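Long-range contacts in uncharacterized protein (Eubacterium siraeum, PDB 4NZK), which is of unknown function but belongs to the DHHW family of the SGNH hydrolase clan and is probably exported from the cytoplasm: residues A[194-202]-A[255-263]; A[227-238]-A[268-277]. All coordinates share one frame; numbering follows the deposited sequence.

In the fold
Contacts 1 and 2 occupy different parts of the fold, their centres about 22 Å apart and their nearest atoms about 6 Å apart without touching. Their segments alternate along the chain: 194-202 is followed by 227-238, then 255-263 and 268-277. The connection between the two strands of contact 2 therefore carries the 3-10 segment of contact 1. Contact 1 lies beside Asp162, His163, His164 and Trp165, the sequence that matches the family name, and its Tyr260 also bonds to Ser289 O. Contact 2 forms the margin of the mixed sheet, where Lys269 bonds to a 1,2-ethanediol, probably acquired during crystallisation, that lies against the Tyr233 ring.

Contact 1: A[194-202]-A[255-263]; sequences ETIEGFVGT and PASGAYSTF
With CG of Phe199 opposite the backbone N (chi1 175°), the phenyl group lies over the 3-10 turn of 255-263 and receives Ala259 CB on one face. Ile196 reaches the same methyl by another route: its CG1 stands opposite the carbonyl carbon and chi2 is extended (170°), which carries CD1 to within 3.9 Å of Ala259 CB. Ala259 is thus shared by an aromatic face and an aliphatic tip. The first of these is a CH-pi contact, with Ala259 CB 3.8 Å from the centroid of the Phe199 ring and 17° off its normal. Gly201 N approaches the other face of the ring, so the backbone beyond Phe199 folds back over its own side chain. At the rim, Phe199 CE1 comes to 3.6 Å from Ser257 O, which lies near the ring plane.

The second branch of Ile196, CG2, rests 3.9 Å from Ala256 CA, while the side chains of Ile196 and Thr262 slide past each other in opposite directions. Thr262 OG1 donates to Ala259 O at 2.6 Å, and Thr262 N bonds to the same oxygen from the same face of its plane; this double grip closes the turn and fixes the threonine's rotation. Polar bridging is left to one water, which donates to both Val200 O and Ser257 O, each 2.7 Å from its oxygen.

The contact seats a 3-10 segment against the corner that the chain turns at Gly198, on strand 192-199. That strand pairs antiparallel with 218-224, whose Phe220 meets Phe199 edge-to-face. Tyr260, for its part, stacks on His164 and bonds through its hydroxyl to Ser289 O.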
loop_
_atom_site.group_PDB
_atom_site.type_symbol
_atom_site.label_atom_id
_atom_site.label_comp_id
_atom_site.label_asym_id
_atom_site.label_seq_id
_atom_site.Cartn_x
_atom_site.Cartn_y
_atom_site.Cartn_z
ATOM N N GLU A 194 -0.444 -14.704 11.937
ATOM C CA GLU A 194 0.938 -14.823 12.320
ATOM C C GLU A 194 1.387 -13.517 12.996
ATOM O O GLU A 194 0.958 -12.434 12.642
ATOM C CB GLU A 194 1.820 -15.072 11.098
ATOM C CG GLU A 194 1.478 -16.333 10.316
ATOM C CD GLU A 194 1.853 -17.648 10.995
ATOM O OE1 GLU A 194 2.606 -17.651 11.981
ATOM O OE2 GLU A 194 1.391 -18.709 10.512
ATOM N N THR A 195 2.320 -13.625 13.926
ATOM C CA THR A 195 2.734 -12.491 14.731
ATOM C C THR A 195 4.246 -12.378 14.824
ATOM O O THR A 195 4.946 -13.395 15.027
ATOM C CB THR A 195 2.174 -12.637 16.159
ATOM O OG1 THR A 195 0.745 -12.822 16.127
ATOM C CG2 THR A 195 2.486 -11.451 16.982
ATOM N N ILE A 196 4.727 -11.150 14.654
ATOM C CA ILE A 196 6.141 -10.818 14.836
ATOM C C ILE A 196 6.201 -9.780 15.943
ATOM O O ILE A 196 5.703 -8.647 15.785
ATOM C CB ILE A 196 6.806 -10.277 13.550
ATOM C CG1 ILE A 196 6.711 -11.319 12.412
ATOM C CG2 ILE A 196 8.272 -9.867 13.800
ATOM C CD1 ILE A 196 7.116 -10.833 11.051
ATOM N N GLU A 197 6.846 -10.146 17.048
ATOM C CA GLU A 197 6.999 -9.244 18.163
ATOM C C GLU A 197 8.294 -8.444 18.000
ATOM O O GLU A 197 9.196 -8.840 17.249
ATOM C CB GLU A 197 7.040 -10.017 19.484
ATOM C CG GLU A 197 5.776 -10.816 19.771
ATOM C CD GLU A 197 4.577 -9.950 20.137
ATOM O OE1 GLU A 197 4.717 -8.699 20.239
ATOM O OE2 GLU A 197 3.457 -10.520 20.303
ATOM N N GLY A 198 8.333 -7.299 18.662
ATOM C CA GLY A 198 9.539 -6.482 18.710
ATOM C C GLY A 198 9.887 -5.826 17.379
ATOM O O GLY A 198 11.070 -5.665 17.047
ATOM N N PHE A 199 8.867 -5.388 16.643
ATOM C CA PHE A 199 9.085 -4.708 15.376
ATOM C C PHE A 199 9.307 -3.209 15.569
ATOM O O PHE A 199 8.439 -2.490 16.034
ATOM C CB PHE A 199 7.870 -4.909 14.472
ATOM C CG PHE A 199 7.907 -4.147 13.166
ATOM C CD1 PHE A 199 9.064 -4.077 12.380
ATOM C CD2 PHE A 199 6.751 -3.563 12.668
ATOM C CE1 PHE A 199 9.061 -3.391 11.167
ATOM C CE2 PHE A 199 6.757 -2.880 11.459
ATOM C CZ PHE A 199 7.910 -2.800 10.709
ATOM N N VAL A 200 10.491 -2.745 15.212
ATOM C CA VAL A 200 10.780 -1.319 15.175
ATOM C C VAL A 200 11.000 -1.005 13.700
ATOM O O VAL A 200 11.958 -1.495 13.061
ATOM C CB VAL A 200 12.042 -0.983 15.960
ATOM C CG1 VAL A 200 12.402 0.483 15.812
ATOM C CG2 VAL A 200 11.890 -1.334 17.426
ATOM N N GLY A 201 10.123 -0.180 13.161
ATOM C CA GLY A 201 10.102 0.089 11.741
ATOM C C GLY A 201 10.910 1.318 11.342
ATOM O O GLY A 201 11.828 1.759 12.069
ATOM N N THR A 202 10.503 1.894 10.216
ATOM C CA THR A 202 11.226 3.001 9.609
ATOM C C THR A 202 11.245 4.265 10.440
ATOM O O THR A 202 12.083 5.128 10.166
ATOM C CB THR A 202 10.682 3.389 8.229
ATOM O OG1 THR A 202 9.324 3.721 8.391
ATOM C CG2 THR A 202 10.793 2.255 7.245
ATOM N N PRO A 255 14.073 -11.026 9.605
ATOM C CA PRO A 255 14.260 -10.695 11.007
ATOM C C PRO A 255 13.142 -9.712 11.431
ATOM O O PRO A 255 12.457 -9.144 10.565
ATOM C CB PRO A 255 15.639 -10.020 11.021
ATOM C CG PRO A 255 15.816 -9.452 9.645
ATOM C CD PRO A 255 15.048 -10.358 8.715
ATOM N N ALA A 256 12.960 -9.508 12.730
ATOM C CA ALA A 256 11.915 -8.610 13.263
ATOM C C ALA A 256 11.963 -7.207 12.640
ATOM O O ALA A 256 10.926 -6.652 12.295
ATOM C CB ALA A 256 11.979 -8.532 14.788
ATOM N N SER A 257 13.160 -6.638 12.477
ATOM C CA SER A 257 13.294 -5.306 11.844
ATOM C C SER A 257 12.752 -5.263 10.391
ATOM O O SER A 257 12.343 -4.205 9.872
ATOM C CB SER A 257 14.760 -4.863 11.866
ATOM O OG SER A 257 15.568 -5.771 11.119
ATOM N N GLY A 258 12.776 -6.410 9.725
ATOM C CA GLY A 258 12.308 -6.515 8.366
ATOM C C GLY A 258 10.864 -6.974 8.233
ATOM O O GLY A 258 10.456 -7.390 7.155
ATOM N N ALA A 259 10.075 -6.853 9.305
ATOM C CA ALA A 259 8.732 -7.402 9.297
ATOM C C ALA A 259 7.918 -6.997 8.096
ATOM O O ALA A 259 7.175 -7.818 7.531
ATOM C CB ALA A 259 7.977 -7.035 10.560
ATOM N N TYR A 260 7.976 -5.724 7.719
ATOM C CA TYR A 260 7.133 -5.285 6.588
ATOM C C TYR A 260 7.550 -5.926 5.270
ATOM O O TYR A 260 6.724 -6.125 4.376
ATOM C CB TYR A 260 7.061 -3.755 6.467
ATOM C CG TYR A 260 5.926 -3.290 5.579
ATOM C CD1 TYR A 260 4.634 -3.237 6.066
ATOM C CD2 TYR A 260 6.135 -2.958 4.219
ATOM C CE1 TYR A 260 3.567 -2.830 5.259
ATOM C CE2 TYR A 260 5.078 -2.552 3.408
ATOM C CZ TYR A 260 3.789 -2.496 3.947
ATOM O OH TYR A 260 2.738 -2.087 3.157
ATOM N N SER A 261 8.829 -6.311 5.181
ATOM C CA SER A 261 9.347 -6.975 3.995
ATOM C C SER A 261 8.940 -8.452 3.934
ATOM O O SER A 261 9.295 -9.156 3.021
ATOM C CB SER A 261 10.868 -6.805 3.888
ATOM O OG SER A 261 11.155 -5.461 3.614
ATOM N N THR A 262 8.214 -8.929 4.939
ATOM C CA THR A 262 7.574 -10.246 4.843
ATOM C C THR A 262 6.788 -10.374 3.515
ATOM O O THR A 262 6.722 -11.443 2.922
ATOM C CB THR A 262 6.627 -10.467 6.032
ATOM O OG1 THR A 262 7.382 -10.403 7.247
ATOM C CG2 THR A 262 5.906 -11.786 5.929
ATOM N N PHE A 263 6.170 -9.286 3.072
ATOM C CA PHE A 263 5.398 -9.305 1.822
ATOM C C PHE A 263 6.329 -9.163 0.596
ATOM O O PHE A 263 6.792 -8.073 0.269
ATOM C CB PHE A 263 4.335 -8.214 1.846
ATOM C CG PHE A 263 3.522 -8.234 3.117
ATOM C CD1 PHE A 263 2.863 -9.385 3.510
ATOM C CD2 PHE A 263 3.487 -7.132 3.949
ATOM C CE1 PHE A 263 2.173 -9.416 4.718
ATOM C CE2 PHE A 263 2.805 -7.135 5.128
ATOM C CZ PHE A 263 2.133 -8.282 5.522
HETATM O O HOH W 1 13.040 -1.723 10.607
#

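Contact 2: A[227-238]-A[268-277]; sequences TDYTATYYTTDF and QKIVKIETAN. With EDO (1,2-ethanediol), chain C.
Lys269 CB rests 3.5 Å from Tyr234 O, and from there the chain runs along Tyr233. CG lies between the backbone N and the carbonyl carbon (chi1 61°), which directs the chain to the Tyr233 ring, where CD meets the edge in plane, 3.9 Å from CD2. A bend at chi3 (76°) then takes CE onward, and Lys269 NZ, whose main partner is Met264 O, also donates to EDO O2 of the 1,2-ethanediol at 2.9 Å. The ethanediol C2 covers one face of Tyr233; CG1 of Val271 lies over the opposite face, and its CG2 is 3.7 Å from Tyr233 CE2. The phenol OH bonds to Ser249 O. A leucine in place of Tyr233 would probably leave Ser249 O without this mate and open a gap beside Val271 and the Lys269 chain.

On the other face of the sheet, Tyr234 lies alongside Lys272, its CE1 3.7 Å from Lys272 CB, and Phe238 CE1 sits above the centre of its ring. Ile270 CG2 meets Phe238 CD1 at 3.8 Å, the side chains crossing at about a right angle.

Seven backbone hydrogen bonds, from Ala276 N to Asp228 O through to Ile270 N to Tyr234 O, join the antiparallel strands. Strand 229-234 is outermost in the mixed sheet; 270-275 lies between it and 304-309, also antiparallel, where Val271 pairs with Val307 and Ile270 touches Cys308.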
loop_
_atom_site.group_PDB
_atom_site.type_symbol
_atom_site.label_atom_id
_atom_site.label_comp_id
_atom_site.label_asym_id
_atom_site.label_seq_id
_atom_site.Cartn_x
_atom_site.Cartn_y
_atom_site.Cartn_z
ATOM N N THR A 227 -7.088 -19.450 0.339
ATOM C CA THR A 227 -7.068 -19.897 -1.043
ATOM C C THR A 227 -5.672 -20.285 -1.482
ATOM O O THR A 227 -4.697 -19.566 -1.216
ATOM C CB THR A 227 -7.677 -18.807 -1.962
ATOM O OG1 THR A 227 -9.021 -18.527 -1.547
ATOM C CG2 THR A 227 -7.692 -19.231 -3.456
ATOM N N ASP A 228 -5.558 -21.429 -2.163
ATOM C CA ASP A 228 -4.264 -21.873 -2.649
ATOM C C ASP A 228 -3.791 -20.955 -3.782
ATOM O O ASP A 228 -4.594 -20.407 -4.539
ATOM C CB ASP A 228 -4.317 -23.344 -3.103
ATOM C CG ASP A 228 -2.939 -23.921 -3.382
ATOM O OD1 ASP A 228 -1.989 -23.556 -2.660
ATOM O OD2 ASP A 228 -2.806 -24.753 -4.304
ATOM N N TYR A 229 -2.482 -20.768 -3.856
ATOM C CA TYR A 229 -1.886 -19.930 -4.910
ATOM C C TYR A 229 -0.412 -20.338 -5.125
ATOM O O TYR A 229 0.188 -21.077 -4.318
ATOM C CB TYR A 229 -1.950 -18.418 -4.516
ATOM C CG TYR A 229 -0.927 -18.070 -3.443
ATOM C CD1 TYR A 229 -1.205 -18.235 -2.099
ATOM C CD2 TYR A 229 0.350 -17.676 -3.792
ATOM C CE1 TYR A 229 -0.256 -17.961 -1.123
ATOM C CE2 TYR A 229 1.326 -17.417 -2.831
ATOM C CZ TYR A 229 1.028 -17.552 -1.489
ATOM O OH TYR A 229 2.011 -17.335 -0.542
ATOM N N THR A 230 0.137 -19.874 -6.251
ATOM C CA THR A 230 1.554 -20.000 -6.569
ATOM C C THR A 230 2.053 -18.646 -7.068
ATOM O O THR A 230 1.419 -18.045 -7.926
ATOM C CB THR A 230 1.833 -21.020 -7.683
ATOM O OG1 THR A 230 1.029 -22.195 -7.502
ATOM C CG2 THR A 230 3.310 -21.359 -7.697
ATOM N N ALA A 231 3.138 -18.152 -6.491
ATOM C CA ALA A 231 3.749 -16.904 -6.935
ATOM C C ALA A 231 4.993 -17.209 -7.745
ATOM O O ALA A 231 5.738 -18.144 -7.407
ATOM C CB ALA A 231 4.075 -16.015 -5.759
ATOM N N THR A 232 5.227 -16.405 -8.781
ATOM C CA THR A 232 6.439 -16.474 -9.609
ATOM C C THR A 232 7.082 -15.092 -9.567
ATOM O O THR A 232 6.410 -14.060 -9.792
ATOM C CB THR A 232 6.113 -16.918 -11.038
ATOM O OG1 THR A 232 5.450 -18.196 -10.976
ATOM C CG2 THR A 232 7.385 -17.039 -11.883
ATOM N N TYR A 233 8.380 -15.074 -9.276
ATOM C CA TYR A 233 9.146 -13.851 -9.158
ATOM C C TYR A 233 9.882 -13.509 -10.464
ATOM O O TYR A 233 10.520 -14.366 -11.082
ATOM C CB TYR A 233 10.110 -13.955 -7.983
ATOM C CG TYR A 233 9.412 -13.870 -6.652
ATOM C CD1 TYR A 233 8.843 -14.989 -6.067
ATOM C CD2 TYR A 233 9.351 -12.672 -5.944
ATOM C CE1 TYR A 233 8.169 -14.900 -4.859
ATOM C CE2 TYR A 233 8.713 -12.579 -4.740
ATOM C CZ TYR A 233 8.118 -13.693 -4.190
ATOM O OH TYR A 233 7.465 -13.593 -2.989
ATOM N N TYR A 234 9.735 -12.253 -10.870
ATOM C CA TYR A 234 10.285 -11.730 -12.108
ATOM C C TYR A 234 11.128 -10.487 -11.849
ATOM O O TYR A 234 10.987 -9.811 -10.817
ATOM C CB TYR A 234 9.154 -11.359 -13.065
ATOM C CG TYR A 234 8.342 -12.503 -13.612
ATOM C CD1 TYR A 234 7.290 -13.045 -12.881
ATOM C CD2 TYR A 234 8.573 -13.001 -14.891
ATOM C CE1 TYR A 234 6.537 -14.088 -13.381
ATOM C CE2 TYR A 234 7.810 -14.039 -15.400
ATOM C CZ TYR A 234 6.801 -14.575 -14.640
ATOM O OH TYR A 234 6.028 -15.599 -15.133
ATOM N N THR A 235 12.003 -10.193 -12.799
ATOM C CA THR A 235 12.746 -8.970 -12.771
ATOM C C THR A 235 11.798 -7.836 -13.169
ATOM O O THR A 235 10.669 -8.069 -13.590
ATOM C CB THR A 235 13.875 -8.992 -13.806
ATOM O OG1 THR A 235 13.305 -9.151 -15.119
ATOM C CG2 THR A 235 14.776 -10.112 -13.536
ATOM N N THR A 236 12.307 -6.616 -13.112
ATOM C CA THR A 236 11.495 -5.432 -13.442
ATOM C C THR A 236 11.208 -5.259 -14.932
ATOM O O THR A 236 10.369 -4.423 -15.327
ATOM C CB THR A 236 12.086 -4.168 -12.836
ATOM O OG1 THR A 236 13.413 -3.990 -13.315
ATOM C CG2 THR A 236 12.078 -4.250 -11.319
ATOM N N ASP A 237 11.853 -6.068 -15.774
ATOM C CA ASP A 237 11.475 -6.148 -17.185
ATOM C C ASP A 237 10.725 -7.464 -17.497
ATOM O O ASP A 237 10.643 -7.896 -18.647
ATOM C CB ASP A 237 12.672 -5.934 -18.110
ATOM C CG ASP A 237 13.778 -6.900 -17.888
ATOM O OD1 ASP A 237 13.753 -7.673 -16.915
ATOM O OD2 ASP A 237 14.705 -6.883 -18.708
ATOM N N PHE A 238 10.150 -8.051 -16.451
ATOM C CA PHE A 238 9.310 -9.233 -16.535
ATOM C C PHE A 238 9.984 -10.457 -17.173
ATOM O O PHE A 238 9.445 -11.069 -18.088
ATOM C CB PHE A 238 7.995 -8.901 -17.231
ATOM C CG PHE A 238 6.879 -9.865 -16.913
ATOM C CD1 PHE A 238 6.512 -10.089 -15.600
ATOM C CD2 PHE A 238 6.163 -10.511 -17.914
ATOM C CE1 PHE A 238 5.493 -10.957 -15.271
ATOM C CE2 PHE A 238 5.130 -11.383 -17.589
ATOM C CZ PHE A 238 4.802 -11.604 -16.272
ATOM N N GLN A 268 11.798 -4.187 -5.666
ATOM C CA GLN A 268 12.408 -4.123 -7.003
ATOM C C GLN A 268 12.272 -5.434 -7.779
ATOM O O GLN A 268 13.231 -6.153 -8.027
ATOM C CB GLN A 268 13.876 -3.679 -6.932
ATOM C CG GLN A 268 14.080 -2.426 -6.116
ATOM C CD GLN A 268 15.478 -1.848 -6.265
ATOM O OE1 GLN A 268 16.168 -2.074 -7.264
ATOM N NE2 GLN A 268 15.894 -1.080 -5.264
ATOM N N LYS A 269 11.035 -5.721 -8.158
ATOM C CA LYS A 269 10.678 -6.952 -8.818
ATOM C C LYS A 269 9.240 -6.817 -9.307
ATOM O O LYS A 269 8.575 -5.829 -9.004
ATOM C CB LYS A 269 10.757 -8.101 -7.813
ATOM C CG LYS A 269 9.816 -7.948 -6.647
ATOM C CD LYS A 269 10.150 -8.842 -5.479
ATOM C CE LYS A 269 11.340 -8.323 -4.695
ATOM N NZ LYS A 269 11.729 -9.230 -3.598
ATOM N N ILE A 270 8.816 -7.801 -10.077
ATOM C CA ILE A 270 7.421 -7.986 -10.438
ATOM C C ILE A 270 7.053 -9.378 -9.982
ATOM O O ILE A 270 7.821 -10.330 -10.171
ATOM C CB ILE A 270 7.170 -7.880 -11.942
ATOM C CG1 ILE A 270 7.486 -6.466 -12.421
ATOM C CG2 ILE A 270 5.734 -8.284 -12.300
ATOM C CD1 ILE A 270 7.469 -6.291 -13.919
ATOM N N VAL A 271 5.888 -9.494 -9.356
ATOM C CA VAL A 271 5.434 -10.791 -8.856
ATOM C C VAL A 271 4.120 -11.162 -9.536
ATOM O O VAL A 271 3.215 -10.348 -9.592
ATOM C CB VAL A 271 5.238 -10.777 -7.318
ATOM C CG1 VAL A 271 4.807 -12.145 -6.828
ATOM C CG2 VAL A 271 6.507 -10.305 -6.618
ATOM N N LYS A 272 4.059 -12.372 -10.077
ATOM C CA LYS A 272 2.841 -12.900 -10.656
ATOM C C LYS A 272 2.295 -13.948 -9.697
ATOM O O LYS A 272 3.018 -14.832 -9.256
ATOM C CB LYS A 272 3.088 -13.532 -12.023
ATOM C CG LYS A 272 1.842 -14.185 -12.618
ATOM C CD LYS A 272 2.139 -14.765 -13.993
ATOM C CE LYS A 272 0.900 -15.452 -14.556
ATOM N NZ LYS A 272 1.082 -15.873 -15.978
ATOM N N ILE A 273 1.001 -13.840 -9.413
ATOM C CA ILE A 273 0.329 -14.771 -8.486
ATOM C C ILE A 273 -0.826 -15.414 -9.239
ATOM O O ILE A 273 -1.638 -14.713 -9.855
ATOM C CB ILE A 273 -0.205 -14.048 -7.232
ATOM C CG1 ILE A 273 0.907 -13.325 -6.504
ATOM C CG2 ILE A 273 -0.879 -15.009 -6.264
ATOM C CD1 ILE A 273 0.436 -12.276 -5.560
ATOM N N GLU A 274 -0.870 -16.746 -9.209
ATOM C CA GLU A 274 -1.946 -17.532 -9.825
ATOM C C GLU A 274 -2.640 -18.216 -8.659
ATOM O O GLU A 274 -1.996 -18.873 -7.855
ATOM C CB GLU A 274 -1.401 -18.565 -10.815
ATOM C CG GLU A 274 -0.746 -17.928 -12.029
ATOM C CD GLU A 274 0.087 -18.903 -12.835
ATOM O OE1 GLU A 274 1.271 -19.143 -12.474
ATOM O OE2 GLU A 274 -0.431 -19.400 -13.846
ATOM N N THR A 275 -3.954 -18.085 -8.586
ATOM C CA THR A 275 -4.710 -18.643 -7.464
ATOM C C THR A 275 -5.675 -19.727 -7.903
ATOM O O THR A 275 -5.893 -19.931 -9.099
ATOM C CB THR A 275 -5.555 -17.565 -6.735
ATOM O OG1 THR A 275 -6.778 -17.362 -7.425
ATOM C CG2 THR A 275 -4.797 -16.233 -6.586
ATOM N N ALA A 276 -6.238 -20.411 -6.907
ATOM C CA ALA A 276 -7.244 -21.432 -7.152
ATOM C C ALA A 276 -8.647 -20.895 -7.463
ATOM O O ALA A 276 -9.526 -21.672 -7.800
ATOM C CB ALA A 276 -7.300 -22.380 -5.977
ATOM N N ASN A 277 -8.840 -19.570 -7.410
ATOM C CA ASN A 277 -10.118 -18.972 -7.724
ATOM C C ASN A 277 -10.139 -18.622 -9.205
ATOM O O ASN A 277 -9.700 -17.558 -9.617
ATOM C CB ASN A 277 -10.381 -17.737 -6.873
ATOM C CG ASN A 277 -11.777 -17.164 -7.093
ATOM O OD1 ASN A 277 -12.500 -17.601 -7.992
ATOM N ND2 ASN A 277 -12.146 -16.170 -6.311
HETATM C C1 EDO C . 11.913 -12.889 -2.133
HETATM O O1 EDO C . 12.738 -11.827 -1.626
HETATM C C2 EDO C . 12.164 -13.129 -3.616
HETATM O O2 EDO C . 12.455 -11.921 -4.331
HETATM O O HOH W 2 2.664 -17.695 -10.710
#